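Local coordinates for protein transcriptional regulator, TetR family (Marinobacter aquaeolei, PDB 3NNR) that probably binds DNA through an N-terminal helix-turn-helix and regulates transcription, working as a two-chain assembly of largely helical subunits, at residues A126-F131 with A150-V155; E55-Y60 with Q114-F119. One frame throughout, in Å; residues are numbered along the deposited sequence.

Contact 1 of 2, residues A126-F131 with A150-V155; sequences AINRIF and AMSLNV
Ser152 meets Ile127 across segments 126-131 and 150-155 of helices 110-136 and 145-160. Their CA atoms lie 5.7 Å apart. The local axes approach to 9.1 Å, with 117° between chain directions. A serine suits this place because its side chain is short: the methyl CG2 of Ile127 settles 3.6 Å from Ser152 CB, almost against the opposing backbone. The hydroxyl is not spent across the interface. With OG anti to its own carbonyl carbon (chi1 -67°), it turns back along its helix and hydrogen-bonds to the carbonyl of Arg148, so the buried hydroxyl has a partner within its own helix.

Phe131, one turn on from Ile127, fills the next position. Its CZ reaches Val155 CG2 at 3.6 Å, the ring and the branched side chain sliding past each other in opposite directions, while CD2 comes within 3.4 Å of Ser152 OG. The backbone N of Ser152 lies at the ring edge, and the methyl CE of selenomethionine Met151 stands above one face, offset toward the rim. Val155 divides its branches between two neighbours, CG2 going to Phe131 and CG1 packing 4.0 Å from Ile127 CD1.

On the looser, partly exposed side, Asn128 merely brings OD1 to 3.5 Å from Ser152 OG without a hydrogen bond across the helices; it also touches Arg148. On the buried side helix 186-194 packs against the pair, Leu193 on Val155 and Glu194 on Phe131 and Met151. Behind helix 145-160, Asn154 ND2 hydrogen-bonds to Gln189 O of the second subunit. This steep crossing of two helices, one of them also facing the partner chain, belongs to the all-helical C-terminal regulatory domain of a TetR-family protein.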
loop_
_atom_site.group_PDB
_atom_site.type_symbol
_atom_site.label_atom_id
_atom_site.label_comp_id
_atom_site.label_asym_id
_atom_site.label_seq_id
_atom_site.Cartn_x
_atom_site.Cartn_y
_atom_site.Cartn_z
ATOM N N ALA A 126 4.820 -7.709 -16.647
ATOM C CA ALA A 126 3.553 -7.892 -17.367
ATOM C C ALA A 126 2.854 -6.529 -17.505
ATOM O O ALA A 126 2.214 -6.261 -18.531
ATOM C CB ALA A 126 2.665 -8.908 -16.669
ATOM N N ILE A 127 2.987 -5.663 -16.493
ATOM C CA ILE A 127 2.404 -4.305 -16.558
ATOM C C ILE A 127 3.122 -3.507 -17.657
ATOM O O ILE A 127 2.462 -2.855 -18.463
ATOM C CB ILE A 127 2.441 -3.574 -15.220
ATOM C CG1 ILE A 127 1.575 -4.300 -14.177
ATOM C CG2 ILE A 127 1.914 -2.153 -15.373
ATOM C CD1 ILE A 127 1.840 -3.859 -12.753
ATOM N N ASN A 128 4.456 -3.583 -17.703
ATOM C CA ASN A 128 5.235 -2.944 -18.787
ATOM C C ASN A 128 4.738 -3.414 -20.125
ATOM O O ASN A 128 4.433 -2.598 -21.011
ATOM C CB ASN A 128 6.753 -3.239 -18.708
ATOM C CG ASN A 128 7.514 -2.192 -17.924
ATOM O OD1 ASN A 128 7.570 -1.029 -18.326
ATOM N ND2 ASN A 128 8.131 -2.601 -16.821
ATOM N N ARG A 129 4.623 -4.738 -20.228
ATOM C CA ARG A 129 4.231 -5.365 -21.459
ATOM C C ARG A 129 2.810 -4.983 -21.908
ATOM O O ARG A 129 2.599 -4.760 -23.099
ATOM C CB ARG A 129 4.453 -6.890 -21.400
ATOM C CG ARG A 129 4.372 -7.604 -22.742
ATOM C CD ARG A 129 5.269 -6.951 -23.831
ATOM N NE ARG A 129 5.092 -7.572 -25.143
ATOM C CZ ARG A 129 5.363 -7.000 -26.324
ATOM N NH1 ARG A 129 5.811 -5.735 -26.423
ATOM N NH2 ARG A 129 5.149 -7.698 -27.439
ATOM N N ILE A 130 1.876 -4.850 -20.957
ATOM C CA ILE A 130 0.497 -4.419 -21.265
ATOM C C ILE A 130 0.510 -3.003 -21.839
ATOM O O ILE A 130 -0.103 -2.752 -22.862
ATOM C CB ILE A 130 -0.432 -4.498 -20.039
ATOM C CG1 ILE A 130 -0.757 -5.971 -19.720
ATOM C CG2 ILE A 130 -1.742 -3.777 -20.311
ATOM C CD1 ILE A 130 -1.125 -6.208 -18.248
ATOM N N PHE A 131 1.216 -2.091 -21.190
ATOM C CA PHE A 131 1.347 -0.740 -21.710
ATOM C C PHE A 131 2.028 -0.737 -23.080
ATOM O O PHE A 131 1.592 -0.007 -23.968
ATOM C CB PHE A 131 2.173 0.150 -20.794
ATOM C CG PHE A 131 1.532 0.504 -19.466
ATOM C CD1 PHE A 131 0.152 0.690 -19.317
ATOM C CD2 PHE A 131 2.367 0.829 -18.385
ATOM C CE1 PHE A 131 -0.384 1.077 -18.090
ATOM C CE2 PHE A 131 1.843 1.231 -17.157
ATOM C CZ PHE A 131 0.466 1.356 -17.006
ATOM N N ALA A 150 8.393 3.623 -14.417
ATOM C CA ALA A 150 7.871 4.423 -13.316
ATOM C C ALA A 150 6.348 4.267 -13.259
ATOM O O ALA A 150 5.800 3.934 -12.211
ATOM C CB ALA A 150 8.244 5.876 -13.483
HETATM N N MSE A 151 5.676 4.481 -14.383
HETATM C CA MSE A 151 4.213 4.344 -14.411
HETATM C C MSE A 151 3.713 2.962 -14.034
HETATM O O MSE A 151 2.656 2.863 -13.418
HETATM C CB MSE A 151 3.637 4.750 -15.761
HETATM C CG MSE A 151 3.411 6.221 -15.845
HETATM SE SE MSE A 151 3.366 6.782 -17.646
HETATM C CE MSE A 151 2.520 5.220 -18.577
ATOM N N SER A 152 4.471 1.929 -14.415
ATOM C CA SER A 152 4.140 0.542 -14.124
ATOM C C SER A 152 4.205 0.266 -12.636
ATOM O O SER A 152 3.338 -0.388 -12.083
ATOM C CB SER A 152 5.063 -0.414 -14.906
ATOM O OG SER A 152 4.823 -0.329 -16.317
ATOM N N LEU A 153 5.242 0.771 -11.993
ATOM C CA LEU A 153 5.362 0.673 -10.548
ATOM C C LEU A 153 4.172 1.359 -9.840
ATOM O O LEU A 153 3.624 0.779 -8.898
ATOM C CB LEU A 153 6.704 1.252 -10.072
ATOM C CG LEU A 153 7.129 1.037 -8.629
ATOM C CD1 LEU A 153 7.023 -0.423 -8.241
ATOM C CD2 LEU A 153 8.553 1.560 -8.420
ATOM N N ASN A 154 3.746 2.539 -10.324
ATOM C CA ASN A 154 2.582 3.245 -9.742
ATOM C C ASN A 154 1.305 2.410 -9.818
ATOM O O ASN A 154 0.547 2.384 -8.864
ATOM C CB ASN A 154 2.373 4.634 -10.355
ATOM C CG ASN A 154 3.397 5.663 -9.870
ATOM O OD1 ASN A 154 4.013 5.509 -8.824
ATOM N ND2 ASN A 154 3.549 6.729 -10.622
ATOM N N VAL A 155 1.095 1.711 -10.933
ATOM C CA VAL A 155 -0.025 0.770 -11.074
ATOM C C VAL A 155 0.042 -0.278 -9.961
ATOM O O VAL A 155 -0.924 -0.443 -9.229
ATOM C CB VAL A 155 -0.043 0.069 -12.437
ATOM C CG1 VAL A 155 -0.990 -1.081 -12.424
ATOM C CG2 VAL A 155 -0.441 1.038 -13.493
#

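Contact 2 of 2, residues E55-Y60 with Q114-F119; sequences EIFQEY and QDYREF
An aromatic cluster of Phe57, Tyr60 and Phe119 joins helix 49-67, which leads out of the DNA-binding head of the TetR fold, to helix 110-136 of its regulatory body. The local axes run nearly parallel, at 13°, but 11.5 Å apart, a spacing that large flat side chains can bridge. Phe57, with CG anti to its backbone N (chi1 167°), carries its ring toward helix 110-136. Its edge is turned toward the face of Phe119 in an offset edge-to-face pair, with centroids 5.7 Å apart and planes at 81°.

In this pair Phe57 CE1 lies 3.9 Å from Phe119 CD2. The same CE1 also reaches Tyr116 CD1 at 3.8 Å, approaching near the plane of the tyrosine ring at its edge. On the other flank of Phe57, CE2 touches the methylene CB of Asp115 at 3.8 Å; the carboxylate lies beyond, where OD2 is hydrogen-bonded to the hydroxyl of Tyr54. Tyr60 meets Phe119 through CE2 to CE2 at 3.9 Å, their side chains crossing at about a right angle. Phe98 adds further aromatic contacts to Phe57 and Tyr116.

The tyrosines combine an apolar ring with a polar end. Tyr60 OH hydrogen-bonds to an unidentified molecule, probably from the crystallisation liquor, which may mark a pocket; Tyr116 OH makes a weak bond to the same atom. With no hydrogen bond between them, the two segments probably hold together by apolar packing and ring-ring electrostatics.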
loop_
_atom_site.group_PDB
_atom_site.type_symbol
_atom_site.label_atom_id
_atom_site.label_comp_id
_atom_site.label_asym_id
_atom_site.label_seq_id
_atom_site.Cartn_x
_atom_site.Cartn_y
_atom_site.Cartn_z
ATOM N N GLU A 55 2.680 -22.867 0.431
ATOM C CA GLU A 55 1.903 -23.575 -0.589
ATOM C C GLU A 55 0.667 -22.795 -1.037
ATOM O O GLU A 55 0.346 -22.801 -2.214
ATOM C CB GLU A 55 1.556 -24.990 -0.149
ATOM C CG GLU A 55 0.888 -25.789 -1.333
ATOM C CD GLU A 55 1.119 -27.267 -1.307
ATOM O OE1 GLU A 55 2.051 -27.690 -0.571
ATOM O OE2 GLU A 55 0.390 -27.999 -2.047
ATOM N N ILE A 56 -0.003 -22.106 -0.120
ATOM C CA ILE A 56 -1.101 -21.223 -0.495
ATOM C C ILE A 56 -0.573 -20.140 -1.459
ATOM O O ILE A 56 -1.183 -19.892 -2.505
ATOM C CB ILE A 56 -1.747 -20.551 0.715
ATOM C CG1 ILE A 56 -2.520 -21.573 1.571
ATOM C CG2 ILE A 56 -2.672 -19.446 0.256
ATOM C CD1 ILE A 56 -3.043 -21.002 2.954
ATOM N N PHE A 57 0.544 -19.507 -1.103
ATOM C CA PHE A 57 1.165 -18.520 -1.988
ATOM C C PHE A 57 1.485 -19.095 -3.376
ATOM O O PHE A 57 1.233 -18.448 -4.400
ATOM C CB PHE A 57 2.447 -17.931 -1.403
ATOM C CG PHE A 57 3.246 -17.180 -2.412
ATOM C CD1 PHE A 57 2.848 -15.907 -2.805
ATOM C CD2 PHE A 57 4.340 -17.747 -3.013
ATOM C CE1 PHE A 57 3.544 -15.219 -3.768
ATOM C CE2 PHE A 57 5.038 -17.064 -3.989
ATOM C CZ PHE A 57 4.636 -15.791 -4.357
ATOM N N GLN A 58 2.052 -20.297 -3.406
ATOM C CA GLN A 58 2.350 -20.954 -4.673
ATOM C C GLN A 58 1.121 -21.143 -5.560
ATOM O O GLN A 58 1.291 -21.181 -6.786
ATOM C CB GLN A 58 3.052 -22.293 -4.468
ATOM C CG GLN A 58 4.482 -22.158 -4.023
ATOM C CD GLN A 58 5.168 -23.499 -3.769
ATOM O OE1 GLN A 58 4.588 -24.440 -3.201
ATOM N NE2 GLN A 58 6.416 -23.577 -4.169
ATOM N N GLU A 59 -0.072 -21.303 -4.960
ATOM C CA GLU A 59 -1.325 -21.412 -5.730
ATOM C C GLU A 59 -1.715 -20.026 -6.269
ATOM O O GLU A 59 -2.180 -19.944 -7.387
ATOM C CB GLU A 59 -2.519 -22.002 -4.947
ATOM C CG GLU A 59 -2.367 -23.423 -4.306
ATOM C CD GLU A 59 -2.062 -24.571 -5.287
ATOM O OE1 GLU A 59 -2.502 -24.508 -6.467
ATOM O OE2 GLU A 59 -1.393 -25.558 -4.855
ATOM N N TYR A 60 -1.543 -18.974 -5.466
ATOM C CA TYR A 60 -1.829 -17.571 -5.857
ATOM C C TYR A 60 -0.898 -17.162 -6.996
ATOM O O TYR A 60 -1.356 -16.653 -8.011
ATOM C CB TYR A 60 -1.674 -16.624 -4.653
ATOM C CG TYR A 60 -1.848 -15.121 -4.920
ATOM C CD1 TYR A 60 -3.051 -14.572 -5.414
ATOM C CD2 TYR A 60 -0.827 -14.246 -4.652
ATOM C CE1 TYR A 60 -3.183 -13.157 -5.658
ATOM C CE2 TYR A 60 -0.949 -12.898 -4.881
ATOM C CZ TYR A 60 -2.116 -12.344 -5.374
ATOM O OH TYR A 60 -2.103 -10.962 -5.537
ATOM N N GLN A 114 12.097 -14.819 -1.278
ATOM C CA GLN A 114 12.764 -14.987 -2.578
ATOM C C GLN A 114 11.704 -15.055 -3.697
ATOM O O GLN A 114 11.674 -14.173 -4.564
ATOM C CB GLN A 114 13.700 -16.213 -2.548
ATOM C CG GLN A 114 14.380 -16.652 -3.860
ATOM C CD GLN A 114 15.430 -15.679 -4.377
ATOM O OE1 GLN A 114 16.593 -16.056 -4.495
ATOM N NE2 GLN A 114 15.037 -14.428 -4.680
ATOM N N ASP A 115 10.792 -16.023 -3.613
ATOM C CA ASP A 115 9.735 -16.194 -4.631
ATOM C C ASP A 115 8.885 -14.916 -4.838
ATOM O O ASP A 115 8.656 -14.518 -5.977
ATOM C CB ASP A 115 8.812 -17.381 -4.291
ATOM C CG ASP A 115 9.529 -18.728 -4.268
ATOM O OD1 ASP A 115 10.786 -18.799 -4.327
ATOM O OD2 ASP A 115 8.798 -19.730 -4.196
ATOM N N TYR A 116 8.474 -14.259 -3.752
ATOM C CA TYR A 116 7.664 -13.024 -3.860
ATOM C C TYR A 116 8.386 -11.879 -4.591
ATOM O O TYR A 116 7.762 -11.198 -5.422
ATOM C CB TYR A 116 7.125 -12.523 -2.505
ATOM C CG TYR A 116 6.080 -11.435 -2.694
ATOM C CD1 TYR A 116 4.875 -11.731 -3.288
ATOM C CD2 TYR A 116 6.313 -10.104 -2.329
ATOM C CE1 TYR A 116 3.910 -10.761 -3.510
ATOM C CE2 TYR A 116 5.329 -9.104 -2.545
ATOM C CZ TYR A 116 4.124 -9.465 -3.136
ATOM O OH TYR A 116 3.095 -8.583 -3.406
ATOM N N ARG A 117 9.676 -11.688 -4.304
ATOM C CA ARG A 117 10.516 -10.692 -5.014
ATOM C C ARG A 117 10.445 -11.006 -6.516
ATOM O O ARG A 117 10.156 -10.130 -7.311
ATOM C CB ARG A 117 11.991 -10.707 -4.500
ATOM C CG ARG A 117 13.059 -9.747 -5.189
ATOM C CD ARG A 117 14.571 -10.141 -4.907
ATOM N N GLU A 118 10.652 -12.269 -6.881
ATOM C CA GLU A 118 10.679 -12.693 -8.295
ATOM C C GLU A 118 9.326 -12.585 -8.993
ATOM O O GLU A 118 9.257 -12.242 -10.179
ATOM C CB GLU A 118 11.243 -14.105 -8.424
ATOM C CG GLU A 118 12.717 -14.157 -8.098
ATOM C CD GLU A 118 13.323 -15.548 -8.270
ATOM O OE1 GLU A 118 12.699 -16.563 -7.835
ATOM O OE2 GLU A 118 14.447 -15.612 -8.826
ATOM N N PHE A 119 8.280 -12.899 -8.236
ATOM C CA PHE A 119 6.902 -12.799 -8.671
ATOM C C PHE A 119 6.519 -11.327 -8.958
ATOM O O PHE A 119 5.842 -11.015 -9.965
ATOM C CB PHE A 119 6.023 -13.440 -7.581
ATOM C CG PHE A 119 4.549 -13.329 -7.818
ATOM C CD1 PHE A 119 3.986 -13.778 -9.011
ATOM C CD2 PHE A 119 3.717 -12.808 -6.825
ATOM C CE1 PHE A 119 2.613 -13.701 -9.215
ATOM C CE2 PHE A 119 2.371 -12.720 -7.010
ATOM C CZ PHE A 119 1.802 -13.166 -8.207
#

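In the fold
From the N terminus the chain passes through the predicted helix-turn-helix, residues 27-46, and enters helix 49-67. Contact 2 closes a loop of 53 intervening residues, mostly helical, when helix 110-136 comes to lie alongside it, running the same way. Farther along that helix contact 1 begins, closing a shorter loop of 18 residues with helix 145-160. The two loops follow in series, neither nested nor crossed, and their centres lie about 20 Å apart. Helix 110-136 is thus the shared element: its earlier part meets the helix next to the DNA-binding region, its later part a helix that faces the partner chain. Both contacts have residues touching the second subunit.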